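Local coordinates for KLLA0C04147p (PDB 5H2D), which binds ergosterol through its OSBP-related domain, the part present here, and probably transfers sterols between membranes, at residues L97-V102 with G256-A261; Y101-T106 with V226-H231. One frame throughout, in Å; residues are numbered along the deposited sequence.

Contact 1 (L97-V102 with G256-A261)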
loop_
_atom_site.group_PDB
_atom_site.type_symbol
_atom_site.label_atom_id
_atom_site.label_comp_id
_atom_site.label_asym_id
_atom_site.label_seq_id
_atom_site.Cartn_x
_atom_site.Cartn_y
_atom_site.Cartn_z
ATOM N N LEU A 97 -7.057 -13.903 -17.676
ATOM C CA LEU A 97 -5.615 -13.763 -17.506
ATOM C C LEU A 97 -5.251 -12.376 -16.983
ATOM O O LEU A 97 -4.323 -12.244 -16.175
ATOM C CB LEU A 97 -4.897 -14.060 -18.828
ATOM C CG LEU A 97 -3.365 -13.985 -18.874
ATOM C CD1 LEU A 97 -2.731 -14.928 -17.866
ATOM C CD2 LEU A 97 -2.836 -14.280 -20.277
ATOM N N ARG A 98 -5.976 -11.342 -17.404
ATOM C CA ARG A 98 -5.828 -10.056 -16.727
ATOM C C ARG A 98 -6.100 -10.208 -15.236
ATOM O O ARG A 98 -5.345 -9.691 -14.402
ATOM C CB ARG A 98 -6.758 -9.012 -17.344
ATOM C CG ARG A 98 -6.503 -8.781 -18.824
ATOM C CD ARG A 98 -6.984 -7.410 -19.299
ATOM N NE ARG A 98 -8.442 -7.306 -19.331
ATOM C CZ ARG A 98 -9.189 -7.700 -20.360
ATOM N NH1 ARG A 98 -10.510 -7.576 -20.316
ATOM N NH2 ARG A 98 -8.607 -8.235 -21.424
ATOM N N LEU A 99 -7.163 -10.931 -14.879
ATOM C CA LEU A 99 -7.493 -11.114 -13.469
ATOM C C LEU A 99 -6.397 -11.882 -12.735
ATOM O O LEU A 99 -6.080 -11.569 -11.585
ATOM C CB LEU A 99 -8.842 -11.819 -13.324
ATOM C CG LEU A 99 -9.330 -12.074 -11.900
ATOM C CD1 LEU A 99 -9.197 -10.809 -11.026
ATOM C CD2 LEU A 99 -10.761 -12.594 -11.859
ATOM N N LEU A 100 -5.813 -12.898 -13.373
ATOM C CA LEU A 100 -4.718 -13.623 -12.736
ATOM C C LEU A 100 -3.601 -12.673 -12.323
ATOM O O LEU A 100 -3.083 -12.742 -11.196
ATOM C CB LEU A 100 -4.178 -14.700 -13.680
ATOM C CG LEU A 100 -2.924 -15.451 -13.211
ATOM C CD1 LEU A 100 -3.224 -16.290 -11.966
ATOM C CD2 LEU A 100 -2.352 -16.304 -14.331
ATOM N N TYR A 101 -3.206 -11.785 -13.232
ATOM C CA TYR A 101 -2.108 -10.877 -12.928
ATOM C C TYR A 101 -2.528 -9.787 -11.943
ATOM O O TYR A 101 -1.716 -9.384 -11.101
ATOM C CB TYR A 101 -1.537 -10.306 -14.227
ATOM C CG TYR A 101 -0.538 -11.257 -14.865
ATOM C CD1 TYR A 101 -0.945 -12.498 -15.350
ATOM C CD2 TYR A 101 0.802 -10.923 -14.973
ATOM C CE1 TYR A 101 -0.039 -13.377 -15.911
ATOM C CE2 TYR A 101 1.716 -11.795 -15.533
ATOM C CZ TYR A 101 1.285 -13.020 -16.011
ATOM O OH TYR A 101 2.172 -13.909 -16.584
ATOM N N VAL A 102 -3.780 -9.319 -12.010
ATOM C CA VAL A 102 -4.294 -8.426 -10.966
ATOM C C VAL A 102 -4.193 -9.103 -9.606
ATOM O O VAL A 102 -3.724 -8.506 -8.623
ATOM C CB VAL A 102 -5.742 -7.994 -11.275
ATOM C CG1 VAL A 102 -6.405 -7.380 -10.036
ATOM C CG2 VAL A 102 -5.774 -6.998 -12.425
ATOM N N GLY A 256 -4.399 -19.417 -5.071
ATOM C CA GLY A 256 -5.590 -18.770 -5.586
ATOM C C GLY A 256 -6.139 -19.509 -6.784
ATOM O O GLY A 256 -5.450 -20.313 -7.418
ATOM N N GLU A 257 -7.404 -19.217 -7.086
ATOM C CA GLU A 257 -8.110 -19.793 -8.222
ATOM C C GLU A 257 -8.856 -18.683 -8.946
ATOM O O GLU A 257 -9.521 -17.871 -8.296
ATOM C CB GLU A 257 -9.093 -20.881 -7.767
ATOM C CG GLU A 257 -8.476 -21.965 -6.894
ATOM C CD GLU A 257 -8.342 -21.559 -5.427
ATOM O OE1 GLU A 257 -9.259 -20.892 -4.887
ATOM O OE2 GLU A 257 -7.309 -21.907 -4.813
ATOM N N VAL A 258 -8.759 -18.658 -10.276
ATOM C CA VAL A 258 -9.380 -17.638 -11.118
ATOM C C VAL A 258 -10.508 -18.284 -11.913
ATOM O O VAL A 258 -10.287 -19.269 -12.630
ATOM C CB VAL A 258 -8.363 -16.990 -12.072
ATOM C CG1 VAL A 258 -9.021 -15.885 -12.879
ATOM C CG2 VAL A 258 -7.166 -16.446 -11.299
ATOM N N TYR A 259 -11.703 -17.707 -11.814
ATOM C CA TYR A 259 -12.887 -18.240 -12.473
ATOM C C TYR A 259 -13.436 -17.249 -13.487
ATOM O O TYR A 259 -13.398 -16.032 -13.267
ATOM C CB TYR A 259 -13.974 -18.565 -11.454
ATOM C CG TYR A 259 -13.560 -19.571 -10.412
ATOM C CD1 TYR A 259 -13.753 -20.935 -10.617
ATOM C CD2 TYR A 259 -12.991 -19.159 -9.209
ATOM C CE1 TYR A 259 -13.384 -21.857 -9.663
ATOM C CE2 TYR A 259 -12.621 -20.074 -8.245
ATOM C CZ TYR A 259 -12.823 -21.423 -8.472
ATOM O OH TYR A 259 -12.444 -22.330 -7.508
ATOM N N ASN A 260 -13.969 -17.774 -14.592
ATOM C CA ASN A 260 -14.759 -16.947 -15.488
ATOM C C ASN A 260 -16.156 -16.749 -14.896
ATOM O O ASN A 260 -16.491 -17.273 -13.833
ATOM C CB ASN A 260 -14.793 -17.551 -16.896
ATOM C CG ASN A 260 -15.483 -18.909 -16.952
ATOM O OD1 ASN A 260 -16.529 -19.113 -16.354
ATOM N ND2 ASN A 260 -14.888 -19.837 -17.690
ATOM N N ALA A 261 -16.981 -15.958 -15.584
ATOM C CA ALA A 261 -18.268 -15.557 -15.021
ATOM C C ALA A 261 -19.232 -16.728 -14.852
ATOM O O ALA A 261 -20.163 -16.636 -14.046
ATOM C CB ALA A 261 -18.907 -14.480 -15.901
#
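Val258 meets two consecutive helix leucines, one with each of its methyls. All the direct contact is apolar. Val258 CG1 lies 3.9 Å from Leu99 CD2, and Leu99 CG and CB are almost as near. These two side chains run past each other in opposite directions. On the other branch, Val258 CG2 lies 4.0 Å from Leu100 CD1, and here the side chains cross at about a right angle. Val258 CG2 is also 4.0 Å from Leu100 CA, so this methyl touches the helix backbone itself. The valine torsion explains the split. CG1 is anti to the backbone N (chi1 -177°) and CG2 sits beside that N, which sends the two methyls to different leucines.

No hydrogen bond crosses the contact. Tyr101 N bonds to Leu97 O within the helix. The backbone of Val258 is paired with Glu266 and Trp267 of strand 265-272.

Other apolar neighbours extend the layer. Leu100 also packs on Trp267 and Phe269, while Leu99 reaches Tyr201 of strand 199-203. The helix thus packs against the curled antiparallel strands, consistent with the barrel of oxysterol-binding proteins.

The three touching residues are buried, and no polar group spans the interface. Helix 95-108 and strand 253-259 are therefore held together here by shape and by the exclusion of water, not by directed bonds.

Contact 2 (Y101-T106 with V226-H231)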
loop_
_atom_site.group_PDB
_atom_site.type_symbol
_atom_site.label_atom_id
_atom_site.label_comp_id
_atom_site.label_asym_id
_atom_site.label_seq_id
_atom_site.Cartn_x
_atom_site.Cartn_y
_atom_site.Cartn_z
ATOM N N TYR A 101 -3.206 -11.785 -13.232
ATOM C CA TYR A 101 -2.108 -10.877 -12.928
ATOM C C TYR A 101 -2.528 -9.787 -11.943
ATOM O O TYR A 101 -1.716 -9.384 -11.101
ATOM C CB TYR A 101 -1.537 -10.306 -14.227
ATOM C CG TYR A 101 -0.538 -11.257 -14.865
ATOM C CD1 TYR A 101 -0.945 -12.498 -15.350
ATOM C CD2 TYR A 101 0.802 -10.923 -14.973
ATOM C CE1 TYR A 101 -0.039 -13.377 -15.911
ATOM C CE2 TYR A 101 1.716 -11.795 -15.533
ATOM C CZ TYR A 101 1.285 -13.020 -16.011
ATOM O OH TYR A 101 2.172 -13.909 -16.584
ATOM N N VAL A 102 -3.780 -9.319 -12.010
ATOM C CA VAL A 102 -4.294 -8.426 -10.966
ATOM C C VAL A 102 -4.193 -9.103 -9.606
ATOM O O VAL A 102 -3.724 -8.506 -8.623
ATOM C CB VAL A 102 -5.742 -7.994 -11.275
ATOM C CG1 VAL A 102 -6.405 -7.380 -10.036
ATOM C CG2 VAL A 102 -5.774 -6.998 -12.425
ATOM N N ALA A 103 -4.630 -10.365 -9.525
ATOM C CA ALA A 103 -4.599 -11.092 -8.262
ATOM C C ALA A 103 -3.181 -11.215 -7.736
ATOM O O ALA A 103 -2.926 -11.012 -6.544
ATOM C CB ALA A 103 -5.208 -12.483 -8.436
ATOM N N ILE A 104 -2.250 -11.597 -8.607
ATOM C CA ILE A 104 -0.888 -11.757 -8.122
ATOM C C ILE A 104 -0.302 -10.402 -7.739
ATOM O O ILE A 104 0.445 -10.306 -6.760
ATOM C CB ILE A 104 -0.050 -12.533 -9.151
ATOM C CG1 ILE A 104 -0.577 -13.973 -9.198
ATOM C CG2 ILE A 104 1.424 -12.524 -8.765
ATOM C CD1 ILE A 104 -0.075 -14.811 -10.354
ATOM N N PHE A 105 -0.694 -9.324 -8.430
ATOM C CA PHE A 105 -0.345 -7.993 -7.930
ATOM C C PHE A 105 -0.806 -7.787 -6.485
ATOM O O PHE A 105 -0.064 -7.227 -5.666
ATOM C CB PHE A 105 -0.933 -6.902 -8.826
ATOM C CG PHE A 105 -0.850 -5.526 -8.217
ATOM C CD1 PHE A 105 0.343 -4.818 -8.232
ATOM C CD2 PHE A 105 -1.964 -4.947 -7.623
ATOM C CE1 PHE A 105 0.421 -3.545 -7.649
ATOM C CE2 PHE A 105 -1.899 -3.682 -7.061
ATOM C CZ PHE A 105 -0.706 -2.978 -7.070
ATOM N N THR A 106 -2.039 -8.189 -6.153
ATOM C CA THR A 106 -2.509 -7.953 -4.785
ATOM C C THR A 106 -1.716 -8.757 -3.764
ATOM O O THR A 106 -1.616 -8.336 -2.603
ATOM C CB THR A 106 -4.011 -8.261 -4.627
ATOM O OG1 THR A 106 -4.240 -9.677 -4.603
ATOM C CG2 THR A 106 -4.837 -7.615 -5.748
ATOM N N VAL A 226 -9.200 -13.585 0.377
ATOM C CA VAL A 226 -9.417 -12.384 -0.412
ATOM C C VAL A 226 -10.228 -12.772 -1.639
ATOM O O VAL A 226 -9.963 -13.807 -2.257
ATOM C CB VAL A 226 -8.079 -11.742 -0.838
ATOM C CG1 VAL A 226 -8.327 -10.612 -1.838
ATOM C CG2 VAL A 226 -7.315 -11.254 0.389
ATOM N N LYS A 227 -11.214 -11.951 -1.991
ATOM C CA LYS A 227 -11.993 -12.166 -3.201
ATOM C C LYS A 227 -11.915 -10.925 -4.075
ATOM O O LYS A 227 -12.203 -9.818 -3.615
ATOM C CB LYS A 227 -13.455 -12.499 -2.880
ATOM C CG LYS A 227 -14.310 -12.701 -4.116
ATOM C CD LYS A 227 -15.691 -13.243 -3.775
ATOM C CE LYS A 227 -16.547 -13.354 -5.031
ATOM N NZ LYS A 227 -17.881 -13.980 -4.742
ATOM N N ILE A 228 -11.503 -11.114 -5.326
ATOM C CA ILE A 228 -11.434 -10.039 -6.306
ATOM C C ILE A 228 -12.521 -10.286 -7.337
ATOM O O ILE A 228 -12.637 -11.398 -7.871
ATOM C CB ILE A 228 -10.054 -9.980 -6.979
ATOM C CG1 ILE A 228 -8.948 -9.918 -5.924
ATOM C CG2 ILE A 228 -9.990 -8.821 -7.958
ATOM C CD1 ILE A 228 -7.593 -10.077 -6.535
ATOM N N VAL A 229 -13.307 -9.256 -7.631
ATOM C CA VAL A 229 -14.370 -9.376 -8.622
ATOM C C VAL A 229 -14.150 -8.350 -9.722
ATOM O O VAL A 229 -13.815 -7.189 -9.455
ATOM C CB VAL A 229 -15.766 -9.227 -7.981
ATOM C CG1 VAL A 229 -15.999 -10.353 -6.990
ATOM C CG2 VAL A 229 -15.912 -7.902 -7.283
ATOM N N ASN A 230 -14.318 -8.791 -10.968
ATOM C CA ASN A 230 -14.327 -7.889 -12.111
ATOM C C ASN A 230 -15.774 -7.491 -12.351
ATOM O O ASN A 230 -16.584 -8.319 -12.782
ATOM C CB ASN A 230 -13.722 -8.552 -13.342
ATOM C CG ASN A 230 -13.705 -7.633 -14.549
ATOM O OD1 ASN A 230 -14.618 -6.826 -14.747
ATOM N ND2 ASN A 230 -12.662 -7.739 -15.356
ATOM N N HIS A 231 -16.108 -6.235 -12.058
ATOM C CA HIS A 231 -17.503 -5.820 -12.120
ATOM C C HIS A 231 -18.028 -5.753 -13.541
ATOM O O HIS A 231 -19.247 -5.666 -13.732
ATOM C CB HIS A 231 -17.681 -4.469 -11.437
ATOM C CG HIS A 231 -17.472 -4.521 -9.959
ATOM N ND1 HIS A 231 -18.508 -4.673 -9.061
ATOM C CD2 HIS A 231 -16.339 -4.460 -9.220
ATOM C CE1 HIS A 231 -18.022 -4.691 -7.832
ATOM N NE2 HIS A 231 -16.709 -4.563 -7.902
#
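Ile228 lays its CD1 methyl against the helix backbone, 3.6 Å from Ala103 CA. The same methyl, Ile228 CD1, lies 3.9 Å from Ala103 CB. The small alanine probably lets the isoleucine come in this close. Ile228 CG1 stands anti to its own carbonyl carbon, and the chain then runs extended to CD1, carrying that methyl to the helix. The other branch is looser, with Ile228 CG2 4.4 Å from Val102 CG1.

Thr106 and Ile228 reach toward each other tip to tip. Thr106 CG2 is 3.8 Å from Ile228 CD1, and Thr106 OG1 is about as near to that methyl. The hydroxyl has a polar partner one turn back: Thr106 OG1 donates to Ala103 O at 2.7 Å. It approaches at a C=O...O angle of 132° and is tilted 15° from the carbonyl plane. This bond satisfies a buried hydroxyl and helps fix the rotation that presents CG2 to the strand. An alanine here removes both CG2 and OG1, which would probably leave a gap beside Ile228 CD1 and Ala103 O without its side-chain donor.

The axes of 101-106 and 226-230 come within 9.9 Å, at 144° between their directions, closer to antiparallel than to perpendicular. Ile228 also packs on Tyr203 of strand 199-203 and Ile239 of strand 236-241, two strands paired with its own. Thr106 touches both of these residues too, and its side chain lies about 9 Å from the bound ergosterol. On another face of the helix, Ile104 packs on strand 314-319.

How the contacts relate
From the N terminus, several short helices precede helix 95-108, where both contacts start. They overlap there at Tyr101 and Val102. The chain then passes through a long run of antiparallel strands. Contact 2 closes first, when strand 219-230 returns to the later turns of the helix. Strand 236-241 follows, and strand 253-259 closes contact 1 on the earlier turns. The loop of contact 2 is thus nested inside that of contact 1. Leu99 CD1 and Ile228 CG2 pack at 3.7 Å, joining the two. Together they seat one helix across the two strands that flank strand 236-241, consistent with the helix-filled beta-barrel of the oxysterol-binding protein family.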